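Local coordinates for probable acetyltransferase (Pseudomonas aeruginosa PAO1, PDB 2EUI), which probably transfers an acyl group, such as acetyl from coenzyme A, to an acceptor not yet identified, at residues Met1-Ala6 with Tyr50-Asp55. Residues are numbered along the deposited sequence; the frame is centred on the assembly and turned at random.
Sequences MRIVQA and YLALAD
Arg2 and Val4 pair through their backbones with Leu53 and Leu51, laying strand 2-5 antiparallel against strand 48-53 as the first two strands of the GNAT acetyltransferase sheet, with strand 2-5 outermost within the chain. Each is a hydrogen-bonded pair: Leu53 N donates to Arg2 O at 2.7 Å, and Val4 and Leu51 exchange two bonds. Between and beyond them, Ile3 faces Ala52 and Gln5 faces Tyr50 as non-hydrogen-bonded pairs. On the face carrying Ile3, Ala52 and Tyr50, the two branches of the isoleucine divide the work. Ile3 CG1 lies beside the backbone N (chi1 -54°) and sends Ile3 CD1 over Ala52, 3.8 Å from Ala52 CB, while Ile3 CG2 meets Tyr50 CB at 3.9 Å, the two side chains crossing at about a right angle. Helix 92-109 covers this face, with His102 touching Ile3 and set edge-to-face against the Tyr50 ring. The other face holds Arg2, Val4, Leu51 and Leu53; just past strand 2-5, Ala6 CB points toward the other segment and rests on Leu51 CD1 (3.7 Å). The Arg2 chain runs extended through chi1 and chi2, then bends at chi3 (38°), which brings the guanidinium to the end of strand 48-53 and the loop after it. One face of the guanidinium lies over Leu53 CB. Asp55 OD1, well out of the guanidinium plane, adds at most a nearby opposite charge. At the guanidinium edge Arg2 NH2 donates to Ala54 O at 3.1 Å, with the oxygen only 9° out of the guanidinium plane.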
loop_
_atom_site.group_PDB
_atom_site.type_symbol
_atom_site.label_atom_id
_atom_site.label_comp_id
_atom_site.label_asym_id
_atom_site.label_seq_id
_atom_site.Cartn_x
_atom_site.Cartn_y
_atom_site.Cartn_z
HETATM N N MSE A 1 -10.458 -17.233 19.361
HETATM C CA MSE A 1 -11.872 -17.669 19.507
HETATM C C MSE A 1 -12.803 -16.529 19.141
HETATM O O MSE A 1 -13.893 -16.738 18.613
HETATM C CB MSE A 1 -12.150 -18.108 20.941
HETATM C CG MSE A 1 -13.531 -18.716 21.141
HETATM SE SE MSE A 1 -13.619 -19.710 22.822
HETATM C CE MSE A 1 -12.229 -21.049 22.420
ATOM N N ARG A 2 -12.366 -15.313 19.425
ATOM C CA ARG A 2 -13.164 -14.143 19.111
ATOM C C ARG A 2 -12.280 -13.080 18.453
ATOM O O ARG A 2 -11.146 -12.840 18.886
ATOM C CB ARG A 2 -13.816 -13.611 20.388
ATOM C CG ARG A 2 -14.604 -12.325 20.215
ATOM C CD ARG A 2 -15.271 -11.948 21.526
ATOM N NE ARG A 2 -14.391 -12.256 22.648
ATOM C CZ ARG A 2 -14.094 -11.402 23.622
ATOM N NH1 ARG A 2 -14.614 -10.178 23.622
ATOM N NH2 ARG A 2 -13.253 -11.763 24.583
ATOM N N ILE A 3 -12.796 -12.475 17.384
ATOM C CA ILE A 3 -12.064 -11.440 16.662
ATOM C C ILE A 3 -12.748 -10.104 16.888
ATOM O O ILE A 3 -13.972 -10.020 16.886
ATOM C CB ILE A 3 -12.021 -11.714 15.142
ATOM C CG1 ILE A 3 -11.475 -13.121 14.871
ATOM C CG2 ILE A 3 -11.155 -10.657 14.454
ATOM C CD1 ILE A 3 -10.151 -13.426 15.537
ATOM N N VAL A 4 -11.951 -9.063 17.079
ATOM C CA VAL A 4 -12.481 -7.730 17.322
ATOM C C VAL A 4 -11.617 -6.665 16.651
ATOM O O VAL A 4 -10.392 -6.809 16.572
ATOM C CB VAL A 4 -12.557 -7.468 18.848
ATOM C CG1 VAL A 4 -12.269 -6.006 19.170
ATOM C CG2 VAL A 4 -13.928 -7.857 19.358
ATOM N N GLN A 5 -12.242 -5.599 16.157
ATOM C CA GLN A 5 -11.458 -4.549 15.528
ATOM C C GLN A 5 -10.810 -3.638 16.558
ATOM O O GLN A 5 -11.465 -3.099 17.444
ATOM C CB GLN A 5 -12.301 -3.720 14.573
ATOM C CG GLN A 5 -11.529 -2.584 13.925
ATOM C CD GLN A 5 -12.019 -2.275 12.520
ATOM O OE1 GLN A 5 -13.036 -2.798 12.082
ATOM N NE2 GLN A 5 -11.295 -1.422 11.809
ATOM N N ALA A 6 -9.500 -3.486 16.441
ATOM C CA ALA A 6 -8.758 -2.643 17.352
ATOM C C ALA A 6 -9.173 -1.184 17.209
ATOM O O ALA A 6 -9.385 -0.690 16.105
ATOM C CB ALA A 6 -7.270 -2.786 17.084
ATOM N N TYR A 50 -7.115 -6.253 13.247
ATOM C CA TYR A 50 -7.982 -7.242 13.874
ATOM C C TYR A 50 -7.247 -7.881 15.041
ATOM O O TYR A 50 -6.056 -8.160 14.956
ATOM C CB TYR A 50 -8.411 -8.320 12.872
ATOM C CG TYR A 50 -9.346 -7.820 11.801
ATOM C CD1 TYR A 50 -10.576 -7.249 12.130
ATOM C CD2 TYR A 50 -8.985 -7.878 10.457
ATOM C CE1 TYR A 50 -11.422 -6.740 11.144
ATOM C CE2 TYR A 50 -9.821 -7.374 9.461
ATOM C CZ TYR A 50 -11.035 -6.805 9.811
ATOM O OH TYR A 50 -11.846 -6.283 8.829
ATOM N N LEU A 51 -7.978 -8.092 16.132
ATOM C CA LEU A 51 -7.431 -8.682 17.345
ATOM C C LEU A 51 -8.127 -9.988 17.700
ATOM O O LEU A 51 -9.356 -10.034 17.784
ATOM C CB LEU A 51 -7.595 -7.720 18.532
ATOM C CG LEU A 51 -7.006 -6.313 18.421
ATOM C CD1 LEU A 51 -7.377 -5.472 19.645
ATOM C CD2 LEU A 51 -5.504 -6.422 18.255
ATOM N N ALA A 52 -7.342 -11.043 17.910
ATOM C CA ALA A 52 -7.885 -12.346 18.309
ATOM C C ALA A 52 -7.831 -12.400 19.834
ATOM O O ALA A 52 -6.742 -12.427 20.421
ATOM C CB ALA A 52 -7.051 -13.491 17.712
ATOM N N LEU A 53 -9.001 -12.408 20.470
ATOM C CA LEU A 53 -9.076 -12.441 21.932
ATOM C C LEU A 53 -9.683 -13.730 22.482
ATOM O O LEU A 53 -10.677 -14.236 21.951
ATOM C CB LEU A 53 -9.894 -11.256 22.441
ATOM C CG LEU A 53 -9.596 -9.888 21.829
ATOM C CD1 LEU A 53 -10.298 -8.795 22.646
ATOM C CD2 LEU A 53 -8.082 -9.658 21.784
ATOM N N ALA A 54 -9.083 -14.257 23.548
ATOM C CA ALA A 54 -9.579 -15.477 24.186
ATOM C C ALA A 54 -10.988 -15.172 24.687
ATOM O O ALA A 54 -11.251 -14.059 25.141
ATOM C CB ALA A 54 -8.681 -15.862 25.341
ATOM N N ASP A 55 -11.891 -16.149 24.615
ATOM C CA ASP A 55 -13.269 -15.913 25.038
ATOM C C ASP A 55 -13.389 -15.365 26.455
ATOM O O ASP A 55 -14.083 -14.368 26.681
ATOM C CB ASP A 55 -14.117 -17.187 24.923
ATOM C CG ASP A 55 -15.621 -16.887 24.768
ATOM O OD1 ASP A 55 -16.010 -15.703 24.912
ATOM O OD2 ASP A 55 -16.404 -17.836 24.504
#